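Local atomic coordinates of lipoprotein (Streptococcus pneumoniae serotype 4, PDB entry 6JF1), a protein that probably captures L-methionine, bound in the cleft between its two lobes, and delivers it to an ABC importer. Residues D104-P109 against W229-V234; Q83-L88 against L99-D104; A31-S36 against N203-E208. All coordinates share one frame; numbering follows the deposited sequence.

Interaction 1: residues D104-P109 against W229-V234. With MET (methionine), chain B.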
loop_
_atom_site.group_PDB
_atom_site.type_symbol
_atom_site.label_atom_id
_atom_site.label_comp_id
_atom_site.label_asym_id
_atom_site.label_seq_id
_atom_site.Cartn_x
_atom_site.Cartn_y
_atom_site.Cartn_z
ATOM N N ASP A 104 10.903 4.353 -8.246
ATOM C CA ASP A 104 9.477 4.580 -7.959
ATOM C C ASP A 104 8.629 3.656 -8.843
ATOM O O ASP A 104 9.014 3.332 -9.965
ATOM C CB ASP A 104 9.020 6.019 -8.256
ATOM C CG ASP A 104 9.761 7.137 -7.540
ATOM O OD1 ASP A 104 10.436 6.876 -6.530
ATOM O OD2 ASP A 104 9.669 8.272 -8.026
ATOM N N THR A 105 7.462 3.235 -8.349
ATOM C CA THR A 105 6.661 2.256 -9.096
ATOM C C THR A 105 5.339 2.907 -9.499
ATOM O O THR A 105 5.205 3.440 -10.604
ATOM C CB THR A 105 6.529 0.913 -8.351
ATOM O OG1 THR A 105 5.922 1.186 -7.081
ATOM C CG2 THR A 105 7.859 0.205 -8.180
ATOM N N TYR A 106 4.393 2.961 -8.564
ATOM C CA TYR A 106 3.087 3.427 -8.860
ATOM C C TYR A 106 2.547 4.264 -7.675
ATOM O O TYR A 106 3.131 4.283 -6.573
ATOM C CB TYR A 106 2.245 2.205 -9.206
ATOM C CG TYR A 106 1.962 1.332 -8.014
ATOM C CD1 TYR A 106 0.917 1.678 -7.176
ATOM C CD2 TYR A 106 2.682 0.172 -7.734
ATOM C CE1 TYR A 106 0.581 0.906 -6.078
ATOM C CE2 TYR A 106 2.353 -0.612 -6.627
ATOM C CZ TYR A 106 1.312 -0.227 -5.790
ATOM O OH TYR A 106 0.930 -0.900 -4.658
ATOM N N ILE A 107 1.456 4.991 -7.920
ATOM C CA ILE A 107 0.655 5.617 -6.878
ATOM C C ILE A 107 -0.754 5.034 -6.993
ATOM O O ILE A 107 -1.193 4.666 -8.076
ATOM C CB ILE A 107 0.674 7.147 -6.995
ATOM C CG1 ILE A 107 0.102 7.806 -5.739
ATOM C CG2 ILE A 107 -0.037 7.605 -8.287
ATOM C CD1 ILE A 107 0.215 9.331 -5.714
ATOM N N SER A 108 -1.371 4.808 -5.836
ATOM C CA SER A 108 -2.759 4.437 -5.755
ATOM C C SER A 108 -3.450 5.249 -4.632
ATOM O O SER A 108 -3.496 4.800 -3.484
ATOM C CB SER A 108 -2.850 2.949 -5.498
ATOM O OG SER A 108 -4.184 2.524 -5.691
ATOM N N PRO A 109 -4.001 6.430 -4.961
ATOM C CA PRO A 109 -4.605 7.297 -3.952
ATOM C C PRO A 109 -5.619 6.526 -3.082
ATOM O O PRO A 109 -6.487 5.793 -3.597
ATOM C CB PRO A 109 -5.297 8.417 -4.745
ATOM C CG PRO A 109 -4.513 8.489 -6.036
ATOM C CD PRO A 109 -4.129 7.043 -6.306
ATOM N N TRP A 229 3.419 9.559 -1.394
ATOM C CA TRP A 229 2.564 8.355 -1.477
ATOM C C TRP A 229 2.996 7.480 -2.665
ATOM O O TRP A 229 2.360 6.404 -2.959
ATOM C CB TRP A 229 1.062 8.712 -1.510
ATOM C CG TRP A 229 0.590 9.643 -0.420
ATOM C CD1 TRP A 229 -0.019 10.860 -0.579
ATOM C CD2 TRP A 229 0.683 9.438 1.009
ATOM N NE1 TRP A 229 -0.318 11.411 0.645
ATOM C CE2 TRP A 229 0.113 10.576 1.637
ATOM C CE3 TRP A 229 1.216 8.424 1.814
ATOM C CZ2 TRP A 229 0.030 10.713 3.028
ATOM C CZ3 TRP A 229 1.142 8.565 3.190
ATOM C CH2 TRP A 229 0.566 9.694 3.783
ATOM N N TYR A 230 4.061 7.894 -3.363
ATOM C CA TYR A 230 4.606 7.016 -4.445
ATOM C C TYR A 230 5.158 5.721 -3.828
ATOM O O TYR A 230 5.955 5.763 -2.894
ATOM C CB TYR A 230 5.765 7.661 -5.200
ATOM C CG TYR A 230 5.348 8.687 -6.224
ATOM C CD1 TYR A 230 4.057 9.186 -6.242
ATOM C CD2 TYR A 230 6.257 9.163 -7.165
ATOM C CE1 TYR A 230 3.675 10.165 -7.150
ATOM C CE2 TYR A 230 5.892 10.121 -8.100
ATOM C CZ TYR A 230 4.597 10.631 -8.074
ATOM O OH TYR A 230 4.184 11.546 -8.997
ATOM N N ASN A 231 4.803 4.588 -4.430
ATOM C CA ASN A 231 5.402 3.282 -4.063
ATOM C C ASN A 231 6.789 3.163 -4.712
ATOM O O ASN A 231 7.073 3.815 -5.728
ATOM C CB ASN A 231 4.462 2.123 -4.425
ATOM C CG ASN A 231 3.281 2.052 -3.478
ATOM O OD1 ASN A 231 2.982 0.990 -2.952
ATOM N ND2 ASN A 231 2.557 3.155 -3.281
ATOM N N ILE A 232 7.616 2.301 -4.132
ATOM C CA ILE A 232 9.038 2.236 -4.370
ATOM C C ILE A 232 9.522 0.772 -4.305
ATOM O O ILE A 232 8.891 -0.128 -3.644
ATOM C CB ILE A 232 9.804 3.113 -3.335
ATOM C CG1 ILE A 232 9.383 2.820 -1.884
ATOM C CG2 ILE A 232 9.645 4.609 -3.649
ATOM C CD1 ILE A 232 10.207 3.565 -0.802
ATOM N N ILE A 233 10.690 0.559 -4.923
ATOM C CA ILE A 233 11.468 -0.635 -4.719
ATOM C C ILE A 233 12.572 -0.254 -3.733
ATOM O O ILE A 233 13.208 0.812 -3.872
ATOM C CB ILE A 233 12.126 -1.143 -6.023
ATOM C CG1 ILE A 233 11.148 -1.261 -7.203
ATOM C CG2 ILE A 233 12.835 -2.468 -5.754
ATOM C CD1 ILE A 233 10.044 -2.232 -6.961
ATOM N N VAL A 234 12.842 -1.155 -2.796
ATOM C CA VAL A 234 13.709 -0.818 -1.683
ATOM C C VAL A 234 14.761 -1.919 -1.485
ATOM O O VAL A 234 14.446 -3.102 -1.569
ATOM C CB VAL A 234 12.855 -0.613 -0.413
ATOM C CG1 VAL A 234 13.686 -0.603 0.853
ATOM C CG2 VAL A 234 12.031 0.654 -0.488
HETATM N N MET B . 0.537 0.140 -1.798
HETATM C CA MET B . 0.202 0.879 -0.521
HETATM C C MET B . -0.360 2.249 -0.902
HETATM O O MET B . -1.330 2.719 -0.276
HETATM C CB MET B . 1.455 1.079 0.345
HETATM C CG MET B . 1.120 1.467 1.802
HETATM S SD MET B . 2.636 1.688 2.777
HETATM C CE MET B . 3.037 -0.016 3.199
HETATM O OXT MET B . 0.135 2.858 -1.895
HETATM O O HOH W 1 6.201 -0.872 -5.222
HETATM O O HOH W 2 -0.252 5.328 -3.016
#

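Interaction 2: residues Q83-L88 against L99-D104. With MET (methionine), chain B.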
loop_
_atom_site.group_PDB
_atom_site.type_symbol
_atom_site.label_atom_id
_atom_site.label_comp_id
_atom_site.label_asym_id
_atom_site.label_seq_id
_atom_site.Cartn_x
_atom_site.Cartn_y
_atom_site.Cartn_z
ATOM N N GLN A 83 5.708 -0.611 -0.345
ATOM C CA GLN A 83 5.393 0.528 0.517
ATOM C C GLN A 83 5.575 1.820 -0.277
ATOM O O GLN A 83 6.158 1.808 -1.375
ATOM C CB GLN A 83 6.335 0.577 1.729
ATOM C CG GLN A 83 7.763 0.995 1.329
ATOM C CD GLN A 83 8.773 0.508 2.337
ATOM O OE1 GLN A 83 8.726 0.877 3.513
ATOM N NE2 GLN A 83 9.697 -0.332 1.888
ATOM N N HIS A 84 5.100 2.922 0.332
ATOM C CA HIS A 84 5.333 4.294 -0.199
ATOM C C HIS A 84 6.486 4.958 0.570
ATOM O O HIS A 84 6.995 4.434 1.584
ATOM C CB HIS A 84 4.036 5.146 -0.286
ATOM C CG HIS A 84 3.192 5.116 0.951
ATOM N ND1 HIS A 84 3.675 5.485 2.209
ATOM C CD2 HIS A 84 1.913 4.748 1.129
ATOM C CE1 HIS A 84 2.712 5.386 3.093
ATOM N NE2 HIS A 84 1.617 4.911 2.464
ATOM N N TYR A 85 6.962 6.074 0.032
ATOM C CA TYR A 85 8.113 6.799 0.674
ATOM C C TYR A 85 7.828 7.118 2.153
ATOM O O TYR A 85 8.706 7.015 3.016
ATOM C CB TYR A 85 8.377 8.113 -0.072
ATOM C CG TYR A 85 9.241 8.018 -1.311
ATOM C CD1 TYR A 85 10.638 7.917 -1.224
ATOM C CD2 TYR A 85 8.664 8.094 -2.575
ATOM C CE1 TYR A 85 11.429 7.895 -2.373
ATOM C CE2 TYR A 85 9.443 8.074 -3.733
ATOM C CZ TYR A 85 10.827 7.960 -3.624
ATOM O OH TYR A 85 11.581 7.979 -4.762
ATOM N N ASN A 86 6.620 7.560 2.470
ATOM C CA ASN A 86 6.358 7.968 3.872
ATOM C C ASN A 86 6.463 6.773 4.818
ATOM O O ASN A 86 7.006 6.899 5.927
ATOM C CB ASN A 86 4.968 8.555 4.059
ATOM C CG ASN A 86 4.935 10.034 3.735
ATOM O OD1 ASN A 86 5.982 10.668 3.536
ATOM N ND2 ASN A 86 3.738 10.585 3.681
ATOM N N PHE A 87 5.903 5.639 4.387
ATOM C CA PHE A 87 5.965 4.443 5.197
ATOM C C PHE A 87 7.437 4.089 5.425
ATOM O O PHE A 87 7.823 3.707 6.553
ATOM C CB PHE A 87 5.226 3.266 4.524
ATOM C CG PHE A 87 5.099 2.061 5.419
ATOM C CD1 PHE A 87 6.108 1.102 5.468
ATOM C CD2 PHE A 87 3.978 1.896 6.237
ATOM C CE1 PHE A 87 6.002 0.005 6.307
ATOM C CE2 PHE A 87 3.891 0.805 7.094
ATOM C CZ PHE A 87 4.888 -0.159 7.110
ATOM N N LEU A 88 8.246 4.149 4.353
ATOM C CA LEU A 88 9.687 3.770 4.444
ATOM C C LEU A 88 10.439 4.688 5.426
ATOM O O LEU A 88 11.160 4.213 6.318
ATOM C CB LEU A 88 10.374 3.843 3.068
ATOM C CG LEU A 88 11.894 3.617 3.153
ATOM C CD1 LEU A 88 12.209 2.240 3.780
ATOM C CD2 LEU A 88 12.552 3.742 1.783
ATOM N N LEU A 99 17.316 1.606 5.005
ATOM C CA LEU A 99 16.967 1.073 3.668
ATOM C C LEU A 99 16.694 2.257 2.738
ATOM O O LEU A 99 16.294 3.315 3.176
ATOM C CB LEU A 99 15.684 0.234 3.758
ATOM C CG LEU A 99 15.680 -0.839 4.848
ATOM C CD1 LEU A 99 14.321 -1.554 4.908
ATOM C CD2 LEU A 99 16.828 -1.830 4.634
ATOM N N VAL A 100 16.863 2.034 1.455
ATOM C CA VAL A 100 16.819 3.135 0.480
ATOM C C VAL A 100 15.865 2.724 -0.645
ATOM O O VAL A 100 15.744 1.537 -0.923
ATOM C CB VAL A 100 18.223 3.465 -0.078
ATOM C CG1 VAL A 100 19.165 3.941 1.038
ATOM C CG2 VAL A 100 18.868 2.288 -0.815
ATOM N N ALA A 101 15.230 3.724 -1.264
ATOM C CA ALA A 101 14.421 3.573 -2.449
ATOM C C ALA A 101 15.366 3.612 -3.658
ATOM O O ALA A 101 16.282 4.453 -3.652
ATOM C CB ALA A 101 13.439 4.726 -2.522
ATOM N N ILE A 102 15.212 2.679 -4.634
ATOM C CA ILE A 102 16.104 2.641 -5.805
ATOM C C ILE A 102 15.270 2.771 -7.084
ATOM O O ILE A 102 15.835 2.741 -8.170
ATOM C CB ILE A 102 16.949 1.346 -5.798
ATOM C CG1 ILE A 102 16.042 0.112 -5.809
ATOM C CG2 ILE A 102 17.871 1.352 -4.584
ATOM C CD1 ILE A 102 16.759 -1.211 -6.014
ATOM N N ALA A 103 13.936 2.873 -6.961
ATOM C CA ALA A 103 13.021 3.115 -8.106
ATOM C C ALA A 103 11.639 3.461 -7.563
ATOM O O ALA A 103 11.231 2.862 -6.554
ATOM C CB ALA A 103 12.945 1.882 -8.987
ATOM N N ASP A 104 10.903 4.353 -8.246
ATOM C CA ASP A 104 9.477 4.580 -7.959
ATOM C C ASP A 104 8.629 3.656 -8.843
ATOM O O ASP A 104 9.014 3.332 -9.965
ATOM C CB ASP A 104 9.020 6.019 -8.256
ATOM C CG ASP A 104 9.761 7.137 -7.540
ATOM O OD1 ASP A 104 10.436 6.876 -6.530
ATOM O OD2 ASP A 104 9.669 8.272 -8.026
HETATM N N MET B . 0.537 0.140 -1.798
HETATM C CA MET B . 0.202 0.879 -0.521
HETATM C C MET B . -0.360 2.249 -0.902
HETATM O O MET B . -1.330 2.719 -0.276
HETATM C CB MET B . 1.455 1.079 0.345
HETATM C CG MET B . 1.120 1.467 1.802
HETATM S SD MET B . 2.636 1.688 2.777
HETATM C CE MET B . 3.037 -0.016 3.199
HETATM O OXT MET B . 0.135 2.858 -1.895
#

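Interaction 3: residues A31-S36 against N203-E208. With MET (methionine), chain B.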
loop_
_atom_site.group_PDB
_atom_site.type_symbol
_atom_site.label_atom_id
_atom_site.label_comp_id
_atom_site.label_asym_id
_atom_site.label_seq_id
_atom_site.Cartn_x
_atom_site.Cartn_y
_atom_site.Cartn_z
ATOM N N ALA A 31 10.629 -9.361 -1.281
ATOM C CA ALA A 31 9.458 -9.405 -0.378
ATOM C C ALA A 31 8.375 -8.436 -0.854
ATOM O O ALA A 31 8.631 -7.265 -1.194
ATOM C CB ALA A 31 9.832 -9.136 1.067
ATOM N N THR A 32 7.152 -8.940 -0.852
ATOM C CA THR A 32 5.970 -8.175 -1.157
ATOM C C THR A 32 4.917 -8.464 -0.077
ATOM O O THR A 32 5.157 -9.235 0.886
ATOM C CB THR A 32 5.407 -8.505 -2.550
ATOM O OG1 THR A 32 4.891 -9.844 -2.519
ATOM C CG2 THR A 32 6.403 -8.385 -3.688
ATOM N N VAL A 33 3.766 -7.803 -0.256
ATOM C CA VAL A 33 2.555 -8.157 0.393
ATOM C C VAL A 33 1.593 -8.733 -0.667
ATOM O O VAL A 33 1.381 -8.144 -1.771
ATOM C CB VAL A 33 1.999 -6.923 1.152
ATOM C CG1 VAL A 33 0.641 -7.220 1.798
ATOM C CG2 VAL A 33 2.988 -6.510 2.253
ATOM N N ASN A 34 0.969 -9.856 -0.341
ATOM C CA ASN A 34 0.091 -10.611 -1.289
ATOM C C ASN A 34 -1.068 -9.731 -1.788
ATOM O O ASN A 34 -1.659 -8.974 -1.026
ATOM C CB ASN A 34 -0.397 -11.943 -0.704
ATOM C CG ASN A 34 -1.113 -11.869 0.641
ATOM O OD1 ASN A 34 -1.564 -10.817 1.106
ATOM N ND2 ASN A 34 -1.249 -13.017 1.278
ATOM N N ARG A 35 -1.351 -9.816 -3.090
ATOM C CA ARG A 35 -2.503 -9.141 -3.702
ATOM C C ARG A 35 -3.260 -10.158 -4.571
ATOM O O ARG A 35 -2.709 -11.145 -4.961
ATOM C CB ARG A 35 -2.058 -7.936 -4.549
ATOM C CG ARG A 35 -1.310 -6.894 -3.729
ATOM C CD ARG A 35 -0.919 -5.697 -4.549
ATOM N NE ARG A 35 -2.056 -5.015 -5.175
ATOM C CZ ARG A 35 -1.915 -3.945 -5.961
ATOM N NH1 ARG A 35 -0.706 -3.438 -6.175
ATOM N NH2 ARG A 35 -2.976 -3.378 -6.512
ATOM N N SER A 36 -4.523 -9.891 -4.846
ATOM C CA SER A 36 -5.441 -10.857 -5.476
ATOM C C SER A 36 -5.653 -10.566 -6.963
ATOM O O SER A 36 -5.278 -9.530 -7.483
ATOM C CB SER A 36 -6.770 -10.822 -4.757
ATOM O OG SER A 36 -6.601 -11.374 -3.465
ATOM N N ASN A 203 -4.816 0.113 -1.401
ATOM C CA ASN A 203 -4.993 -0.630 -2.689
ATOM C C ASN A 203 -4.571 -2.093 -2.536
ATOM O O ASN A 203 -5.123 -2.987 -3.220
ATOM C CB ASN A 203 -4.169 -0.009 -3.829
ATOM C CG ASN A 203 -2.669 -0.221 -3.669
ATOM O OD1 ASN A 203 -2.107 0.030 -2.602
ATOM N ND2 ASN A 203 -2.012 -0.701 -4.713
ATOM N N THR A 204 -3.577 -2.337 -1.685
ATOM C CA THR A 204 -3.053 -3.684 -1.495
ATOM C C THR A 204 -4.167 -4.700 -1.166
ATOM O O THR A 204 -4.025 -5.886 -1.497
ATOM C CB THR A 204 -2.095 -3.697 -0.298
ATOM O OG1 THR A 204 -1.300 -2.512 -0.383
ATOM C CG2 THR A 204 -1.190 -4.916 -0.278
ATOM N N PHE A 205 -5.253 -4.273 -0.495
ATOM C CA PHE A 205 -6.195 -5.248 0.194
ATOM C C PHE A 205 -7.570 -5.241 -0.501
ATOM O O PHE A 205 -8.476 -5.994 -0.144
ATOM C CB PHE A 205 -6.312 -4.919 1.681
ATOM C CG PHE A 205 -4.963 -4.864 2.360
ATOM C CD1 PHE A 205 -4.147 -5.996 2.412
ATOM C CD2 PHE A 205 -4.490 -3.654 2.870
ATOM C CE1 PHE A 205 -2.891 -5.929 3.004
ATOM C CE2 PHE A 205 -3.248 -3.594 3.490
ATOM C CZ PHE A 205 -2.452 -4.723 3.547
ATOM N N VAL A 206 -7.679 -4.398 -1.506
ATOM C CA VAL A 206 -8.944 -4.098 -2.146
ATOM C C VAL A 206 -9.472 -5.368 -2.847
ATOM O O VAL A 206 -10.635 -5.739 -2.682
ATOM C CB VAL A 206 -8.708 -2.952 -3.146
ATOM C CG1 VAL A 206 -9.682 -2.984 -4.307
ATOM C CG2 VAL A 206 -8.729 -1.611 -2.433
ATOM N N THR A 207 -8.625 -6.049 -3.614
ATOM C CA THR A 207 -9.122 -7.133 -4.506
ATOM C C THR A 207 -9.489 -8.381 -3.690
ATOM O O THR A 207 -10.520 -9.032 -3.961
ATOM C CB THR A 207 -8.226 -7.353 -5.734
ATOM O OG1 THR A 207 -8.119 -6.085 -6.386
ATOM C CG2 THR A 207 -8.815 -8.327 -6.738
ATOM N N GLU A 208 -8.674 -8.685 -2.689
ATOM C CA GLU A 208 -8.931 -9.818 -1.785
ATOM C C GLU A 208 -10.325 -9.688 -1.145
ATOM O O GLU A 208 -10.960 -10.696 -0.848
ATOM C CB GLU A 208 -7.859 -9.915 -0.699
ATOM C CG GLU A 208 -7.916 -11.209 0.110
ATOM C CD GLU A 208 -8.928 -11.282 1.255
ATOM O OE1 GLU A 208 -9.420 -10.211 1.707
ATOM O OE2 GLU A 208 -9.226 -12.425 1.713
HETATM N N MET B . 0.537 0.140 -1.798
HETATM C CA MET B . 0.202 0.879 -0.521
HETATM C C MET B . -0.360 2.249 -0.902
HETATM O O MET B . -1.330 2.719 -0.276
HETATM C CB MET B . 1.455 1.079 0.345
HETATM C CG MET B . 1.120 1.467 1.802
HETATM S SD MET B . 2.636 1.688 2.777
HETATM C CE MET B . 3.037 -0.016 3.199
HETATM O OXT MET B . 0.135 2.858 -1.895
HETATM O O HOH W 3 -4.463 -8.852 -0.354
HETATM O O HOH W 4 -5.751 -7.778 -2.696
#

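Interaction 1: residues D104-P109 against W229-V234
The carbonyl O of Asn231 is gripped from the partner strand: Thr105 N donates to it at 2.7 Å, and the CA-H of Asp104 leans on the same oxygen. Its own backbone N pays this back, since Asn231 N donates to Tyr106 O at 2.7 Å. The C=O and N-H of Asn231 are thus both tied to segment 104-109, at neighbouring residues, and its side chain is presented from a fixed base. The Tyr106 ring lies against one side of this side chain: a chi1 of 70° turns it back toward Asn231 although the CB bond points away. Asn231 CB stands over the ring centre, 4.1 Å from it in a CH-pi contact, and amide and ring planes are 21° apart, so the amide is held flat on the tyrosine. Held this way, it reads both ends of the ligand's amino acid group: OD1 accepts from the methionine N at 2.8 Å, while ND2 donates to OXT at 2.8 Å along a nearly straight N-H (168°). Tyr106 OH is hydrogen-bonded to Asn203 ND2. Farther along, Ile107 CD1 meets the edge of the Tyr230 ring at CE1, 3.8 Å away. Later in strand 231-235, Thr105 CG2 packs tightly on Ile233 CD1 (3.5 Å), and Thr105 OG1 shares a water with Ile232 O. Asp104 and Ile232 form an antiparallel non-hydrogen-bonded pair. The arrangement is that of a ligand-binding cleft in a two-lobed substrate-binding protein, where the asparagine at the start of one strand, stacked on a tyrosine of its neighbour, binds the ligand's amino and carboxylate groups.

Interaction 2: residues Q83-L88 against L99-D104
The Tyr85 ring takes Asp104 OD1 at its edge, near the ring plane, and meets Ala101 CB obliquely, with CE1 as the nearest ring atom at 3.8 Å. Carboxylate and ring planes stand 83° apart. The phenol OH donates to Asp104 OD1; the modelled separation of 2.4 Å is very short for such a bond and its exact length is doubtful. These residues join the two ends of a beta-alpha-beta crossover: strand 79-84 runs into helix 85-95, and the chain returns in strand 100-107, parallel to the first but with strand 231-235 lying between them in the sheet. The helix is packed down on the returning strand by Leu88, whose CG is anti to the backbone N (chi1 173°). That torsion carries its two methyls across to the strand, where CD1 rests 4.0 Å from Leu99 CB and CD2 lies along the backbone from Val100 to Ala101. The other side of the same turn looks into the methionine pocket. There the ligand sulfur SD lies over one face of the His84 imidazole, offset toward the rim and 3.4 Å from NE2, a nitrogen also hydrogen-bonded to Asn143 OD1. The terminal methyl CE lies over one face of the Phe87 ring, again offset toward the rim, so the thioether rests against two aromatic faces, while Gln83 CA approaches the same methyl. Rotation of the imidazole is fixed at its other nitrogen as well, because His84 is the N-cap of helix 85-95: its ND1 accepts from Phe87 N at 3.1 Å, the donor tilted 17° out of the ring plane.

Interaction 3: residues A31-S36 against N203-E208
Beside the methionine pocket, between the two lobes, where the loop after strand 27-33 meets the loop after strand 198-201, Arg35 presents one face of its guanidinium to the amide of Asn203. ND2 of Asn203 lies 3.4 Å from both NH1 and NH2 of Arg35, with the two planes 73° apart. Both groups are donors, and a shared acceptor probably keeps them together: Asp272 takes a salt bridge from Arg35 NH1 on OD2 and a hydrogen bond from Asn203 ND2 on OD1. Arg35 NE pairs with Glu39. This second shell probably helps to orient Asn203, whose OD1 accepts from the methionine N at 2.8 Å. Contacts of this kind between lobes are expected in the closed, ligand-bound form of a substrate-binding protein. Thr204 turns CG2 anti to its backbone N (chi1 -42° for OG1), bringing that methyl to 3.6 Å from Val33 CG1 and OG1 to Tyr65. Val33 CG1 also touches Phe205 CE1. Ser36 CB packs on Thr207 CG2, with OG beside Glu208 CA. Water bridges the loops: one molecule donates to both Asn34 O and Thr204 O, another to Thr204 O at 2.8 Å while accepting from Ser36 N and Glu208 N.

In the fold
All three contacts touch the same bound methionine. Interactions 1 and 2 have centres about 7 Å apart, share Asp104 and strand 100-107, and build on the seven-stranded sheet, in which 231-235 lies between 79-84 and 100-107, interaction 2 adding the start of helix 85-95. Interaction 3 lies about 14 Å from interaction 1 and about 17 Å from interaction 2; it ties strand 27-33 of that sheet to a loop leaving the second sheet, and meets interaction 1 through Tyr106 and Asn203. Along the chain, interaction 2 closes before interaction 1 opens, whereas the segments of 1 and 3 alternate. Residues distant in sequence converge on one ligand, consistent with binding drawing the two lobes together.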